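Local coordinates for protein esterase D (Lactobacillus rhamnosus, PDB 3E1G) that probably hydrolyses carboxylic esters as an alpha/beta-hydrolase-fold serine hydrolase, here caught with a diethyl phosphonate bonded to its presumed nucleophile, at residues L27-T32 with V54-G59; F96-S101 with I242-Q247. All coordinates share one frame; numbering follows the deposited sequence.

Interaction 1: residues L27-T32 with V54-G59; sequences LLHAYT and VPLFSG. With DEP (diethyl phosphonate), chain B.
His29 and Phe57 make the tight end of this contact: the backbone N-H of Phe57 points almost straight at the imidazole (Phe57 N to His29 NE2 3.1 Å, N-H...N 173°), the donor nitrogen being tilted 28° out of the ring plane. The Phe57 ring turns its edge to the imidazole face, CD2 standing 3.4 Å from His29 CE1. The other nitrogen, His29 ND1, donates to Ala30 O at 2.9 Å, nearly in the ring plane, so both nitrogens are engaged and rotation is fixed. His29 CG sits between the backbone N and the carbonyl carbon (chi1 66°), which folds the imidazole toward the 54-59 loop. Without the imidazole, as with an alanine here, Phe57 N would probably lose its acceptor and the Phe57 ring its packing face. Leu28 CD2 also packs on Pro55 CG. Toward the strand the fit is looser: Leu27 CB stays 4.1 Å from Val54 CG2 and a water bridges Leu27 O and Pro55 O, while partly exposed Leu56 marks the solvent side. Beyond Ala30, Tyr31 N donates to DEP O3 at 2.6 Å. ND1 donating and NE2 accepting is consistent with a neutral imidazole joining segment 27-32, whose Tyr31 amide probably forms part of the oxyanion hole, to the 54-59 loop.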
# COMPACT_ATOMS: atom_id res chain seq x y z
N LEU A 27 -5.47 3.50 5.08
CA LEU A 27 -5.22 2.83 3.77
C LEU A 27 -4.11 3.55 3.03
O LEU A 27 -4.09 4.77 3.00
CB LEU A 27 -6.51 2.80 2.90
CG LEU A 27 -7.73 2.03 3.46
CD1 LEU A 27 -9.00 2.26 2.52
CD2 LEU A 27 -7.43 0.56 3.61
N LEU A 28 -3.04 2.81 2.79
CA LEU A 28 -1.79 3.40 2.26
C LEU A 28 -1.61 2.96 0.84
O LEU A 28 -1.58 1.79 0.56
CB LEU A 28 -0.55 2.98 3.11
CG LEU A 28 -0.58 3.32 4.66
CD1 LEU A 28 0.66 2.77 5.36
CD2 LEU A 28 -0.73 4.89 4.94
N HIS A 29 -1.38 3.92 -0.04
CA HIS A 29 -1.49 3.70 -1.45
C HIS A 29 -0.14 3.23 -2.08
O HIS A 29 0.82 2.96 -1.37
CB HIS A 29 -2.02 4.99 -2.14
CG HIS A 29 -1.07 6.16 -2.09
ND1 HIS A 29 0.03 6.24 -2.92
CD2 HIS A 29 -1.20 7.38 -1.50
CE1 HIS A 29 0.51 7.48 -2.88
NE2 HIS A 29 -0.17 8.16 -1.98
N ALA A 30 -0.17 2.95 -3.37
CA ALA A 30 0.97 2.31 -4.08
C ALA A 30 1.94 3.35 -4.62
O ALA A 30 1.64 4.56 -4.64
CB ALA A 30 0.46 1.42 -5.24
N TYR A 31 3.14 2.86 -4.97
CA TYR A 31 4.16 3.65 -5.63
C TYR A 31 3.70 4.05 -7.07
O TYR A 31 3.20 3.24 -7.81
CB TYR A 31 5.47 2.83 -5.68
CG TYR A 31 6.66 3.52 -6.30
CD1 TYR A 31 7.27 4.60 -5.67
CD2 TYR A 31 7.24 3.01 -7.50
CE1 TYR A 31 8.44 5.22 -6.27
CE2 TYR A 31 8.46 3.51 -7.99
CZ TYR A 31 9.05 4.60 -7.38
OH TYR A 31 10.17 5.13 -7.97
N THR A 32 3.89 5.33 -7.40
CA THR A 32 3.24 5.97 -8.56
C THR A 32 1.68 6.03 -8.49
O THR A 32 1.06 6.62 -9.33
CB THR A 32 3.63 5.37 -9.91
OG1 THR A 32 2.76 4.29 -10.23
CG2 THR A 32 5.03 4.92 -9.94
N VAL A 54 -6.99 8.13 4.18
CA VAL A 54 -6.11 7.82 3.07
C VAL A 54 -5.21 8.98 2.79
O VAL A 54 -5.60 9.95 2.09
CB VAL A 54 -6.91 7.50 1.77
CG1 VAL A 54 -5.94 6.98 0.63
CG2 VAL A 54 -8.03 6.50 2.05
N PRO A 55 -3.97 8.92 3.33
CA PRO A 55 -3.05 10.01 3.13
C PRO A 55 -2.46 9.97 1.73
O PRO A 55 -2.55 8.93 1.04
CB PRO A 55 -1.97 9.77 4.20
CG PRO A 55 -1.99 8.31 4.44
CD PRO A 55 -3.40 7.86 4.18
N LEU A 56 -1.82 11.09 1.33
CA LEU A 56 -1.06 11.19 0.09
C LEU A 56 0.42 11.19 0.39
O LEU A 56 0.88 11.99 1.18
CB LEU A 56 -1.43 12.52 -0.63
CG LEU A 56 -0.61 12.91 -1.84
CD1 LEU A 56 -0.82 11.92 -2.98
CD2 LEU A 56 -0.95 14.37 -2.29
N PHE A 57 1.17 10.30 -0.25
CA PHE A 57 2.66 10.23 -0.04
C PHE A 57 3.37 11.36 -0.82
O PHE A 57 2.90 11.76 -1.87
CB PHE A 57 3.22 8.88 -0.50
CG PHE A 57 2.84 7.73 0.39
CD1 PHE A 57 2.98 7.81 1.76
CD2 PHE A 57 2.35 6.56 -0.15
CE1 PHE A 57 2.63 6.77 2.56
CE2 PHE A 57 2.17 5.43 0.65
CZ PHE A 57 2.29 5.55 1.99
N SER A 58 4.42 11.93 -0.24
CA SER A 58 5.13 13.04 -0.89
C SER A 58 5.59 12.62 -2.25
O SER A 58 6.05 11.49 -2.43
CB SER A 58 6.37 13.51 -0.04
OG SER A 58 5.97 14.13 1.20
N GLY A 59 5.54 13.55 -3.21
CA GLY A 59 6.00 13.31 -4.57
C GLY A 59 4.89 12.79 -5.47
O GLY A 59 5.02 12.77 -6.71
C1 DEP B . 6.28 -2.02 -4.38
C2 DEP B . 7.68 -1.43 -4.16
C3 DEP B . 3.10 -0.44 -7.94
C4 DEP B . 3.97 0.27 -8.96
O1 DEP B . 5.68 -1.38 -5.53
O2 DEP B . 3.90 -1.35 -7.18
O3 DEP B . 3.74 0.33 -5.12
P DEP B . 4.13 -1.13 -5.60
O HOH W 1 -2.66 6.20 1.08

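Interaction 2: residues F96-S101 with I242-Q247; sequences FVFGLS and IAFMQQ. With DEP (diethyl phosphonate), chain B.
Strand 96-100 and helix 242-247 run nearly antiparallel, at 155° between their directions, with their axes 11.2 Å apart at closest approach, so large side chains must span the gap. Phe96 and Phe98, two residues apart on the strand, both point toward the helix, and Phe244 and Met245 meet them. Met245 covers one face of the Phe96 ring: its CG lies 3.8 Å from the ring centroid and 13° off the normal, a CH-pi contact. The thioether follows over the same ring, SD being 4.3 Å from the Phe96 centroid. With CG beside the backbone N and an extended chi2 (-173°), the methionine carries SD across the Phe96 face to the edge of the Phe98 ring, a second, longer Met-aromatic contact. Phe244 CD2 comes to 3.9 Å from Phe98 CZ, also at the edge of the Phe98 ring. Strand 23-28 packs on the same cluster, Val25 touching both Phe98 and Met245. Just past the strand's end, Ser101, the predicted nucleophile, two residues after Gly99, sits on a sharp turn that fits a nucleophile elbow, its OG bonded covalently to the phosphorus of DEP at 1.6 Å. Between these two segments the side-chain contacts are hydrocarbon and sulfur, so this part of the helix probably rests on the strand through dispersion and shape.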
# COMPACT_ATOMS: atom_id res chain seq x y z
N PHE A 96 -7.18 -0.36 12.19
CA PHE A 96 -6.54 -1.29 11.28
C PHE A 96 -5.72 -0.50 10.29
O PHE A 96 -6.02 0.67 9.99
CB PHE A 96 -7.60 -2.12 10.53
CG PHE A 96 -8.43 -3.01 11.43
CD1 PHE A 96 -8.18 -4.40 11.50
CD2 PHE A 96 -9.33 -2.47 12.29
CE1 PHE A 96 -8.94 -5.22 12.32
CE2 PHE A 96 -10.12 -3.29 13.08
CZ PHE A 96 -9.92 -4.70 13.07
N VAL A 97 -4.68 -1.13 9.78
CA VAL A 97 -3.79 -0.49 8.80
C VAL A 97 -3.52 -1.46 7.66
O VAL A 97 -2.98 -2.52 7.87
CB VAL A 97 -2.40 -0.10 9.44
CG1 VAL A 97 -1.55 0.71 8.41
CG2 VAL A 97 -2.59 0.69 10.73
N PHE A 98 -3.90 -1.05 6.45
CA PHE A 98 -3.68 -1.84 5.23
C PHE A 98 -2.96 -0.99 4.17
O PHE A 98 -3.14 0.22 4.11
CB PHE A 98 -5.03 -2.33 4.67
CG PHE A 98 -5.85 -3.16 5.67
CD1 PHE A 98 -5.60 -4.49 5.86
CD2 PHE A 98 -6.95 -2.61 6.29
CE1 PHE A 98 -6.45 -5.26 6.62
CE2 PHE A 98 -7.73 -3.38 7.18
CZ PHE A 98 -7.48 -4.67 7.33
N GLY A 99 -2.20 -1.65 3.31
CA GLY A 99 -1.47 -0.97 2.27
C GLY A 99 -1.34 -1.79 0.99
O GLY A 99 -1.29 -3.01 1.02
N LEU A 100 -1.44 -1.07 -0.14
CA LEU A 100 -1.25 -1.64 -1.51
C LEU A 100 0.20 -1.48 -1.89
O LEU A 100 0.75 -0.35 -1.83
CB LEU A 100 -2.11 -0.82 -2.50
CG LEU A 100 -2.65 -1.34 -3.84
CD1 LEU A 100 -2.81 -0.14 -4.83
CD2 LEU A 100 -1.87 -2.40 -4.44
N SER A 101 0.84 -2.57 -2.28
CA SER A 101 2.23 -2.54 -2.79
C SER A 101 3.17 -1.72 -1.87
O SER A 101 3.39 -2.08 -0.76
CB SER A 101 2.23 -2.02 -4.22
OG SER A 101 3.41 -2.40 -4.91
N ILE A 242 -13.25 -6.97 5.13
CA ILE A 242 -14.29 -6.59 6.09
C ILE A 242 -14.64 -7.77 6.99
O ILE A 242 -14.56 -7.65 8.19
CB ILE A 242 -15.57 -6.06 5.37
CG1 ILE A 242 -15.34 -4.62 4.90
CG2 ILE A 242 -16.82 -6.13 6.31
CD1 ILE A 242 -16.47 -4.06 4.07
N ALA A 243 -14.73 -8.97 6.39
CA ALA A 243 -14.84 -10.22 7.16
C ALA A 243 -13.64 -10.40 8.10
O ALA A 243 -13.81 -10.76 9.27
CB ALA A 243 -14.97 -11.41 6.22
N PHE A 244 -12.44 -10.03 7.61
CA PHE A 244 -11.23 -10.05 8.46
C PHE A 244 -11.38 -9.16 9.68
O PHE A 244 -10.93 -9.51 10.77
CB PHE A 244 -10.00 -9.61 7.69
CG PHE A 244 -8.78 -9.49 8.52
CD1 PHE A 244 -8.10 -10.62 8.93
CD2 PHE A 244 -8.21 -8.25 8.77
CE1 PHE A 244 -6.82 -10.52 9.52
CE2 PHE A 244 -6.97 -8.14 9.42
CZ PHE A 244 -6.28 -9.28 9.80
N MET A 245 -11.83 -7.95 9.46
CA MET A 245 -11.94 -6.97 10.52
C MET A 245 -13.02 -7.38 11.52
O MET A 245 -12.89 -7.13 12.68
CB MET A 245 -12.30 -5.60 9.93
CG MET A 245 -11.16 -4.92 9.21
SD MET A 245 -11.58 -3.25 8.73
CE MET A 245 -12.58 -3.56 7.38
N GLN A 246 -14.13 -7.91 11.01
CA GLN A 246 -15.23 -8.37 11.87
C GLN A 246 -14.78 -9.50 12.78
O GLN A 246 -15.18 -9.59 13.91
CB GLN A 246 -16.42 -8.82 11.02
N GLN A 247 -13.96 -10.38 12.24
CA GLN A 247 -13.45 -11.51 12.98
C GLN A 247 -12.61 -11.03 14.17
O GLN A 247 -12.52 -11.71 15.20
CB GLN A 247 -12.61 -12.39 12.04
CG GLN A 247 -12.32 -13.82 12.55
CD GLN A 247 -13.59 -14.61 12.92
OE1 GLN A 247 -14.49 -14.83 12.07
NE2 GLN A 247 -13.63 -15.14 14.16
C1 DEP B . 6.28 -2.02 -4.38
C2 DEP B . 7.68 -1.43 -4.16
C3 DEP B . 3.10 -0.44 -7.94
C4 DEP B . 3.97 0.27 -8.96
O1 DEP B . 5.68 -1.38 -5.53
O2 DEP B . 3.90 -1.35 -7.18
O3 DEP B . 3.74 0.33 -5.12
P DEP B . 4.13 -1.13 -5.60

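Both interactions are buried and both are anchored on neighbouring parallel strands of the central sheet, 23-28 and 94-100, with centres about 17 Å apart. Leu28 joins them directly: its N lies 2.9 Å from Phe98 O, a probable hydrogen bond, and Leu28 O is equally close to Leu100 N. Interaction 1 lies nearer the centre of the chain, where loops leave the strand ends, and combines polar bonds, a bridging water and ring packing. Interaction 2 lies farther out, where a helix covers the sheet, and is apolar in its side-chain contacts. Both reach the bound DEP, one by an amide hydrogen bond and one by a covalent bond, with Leu102 adding a second amide.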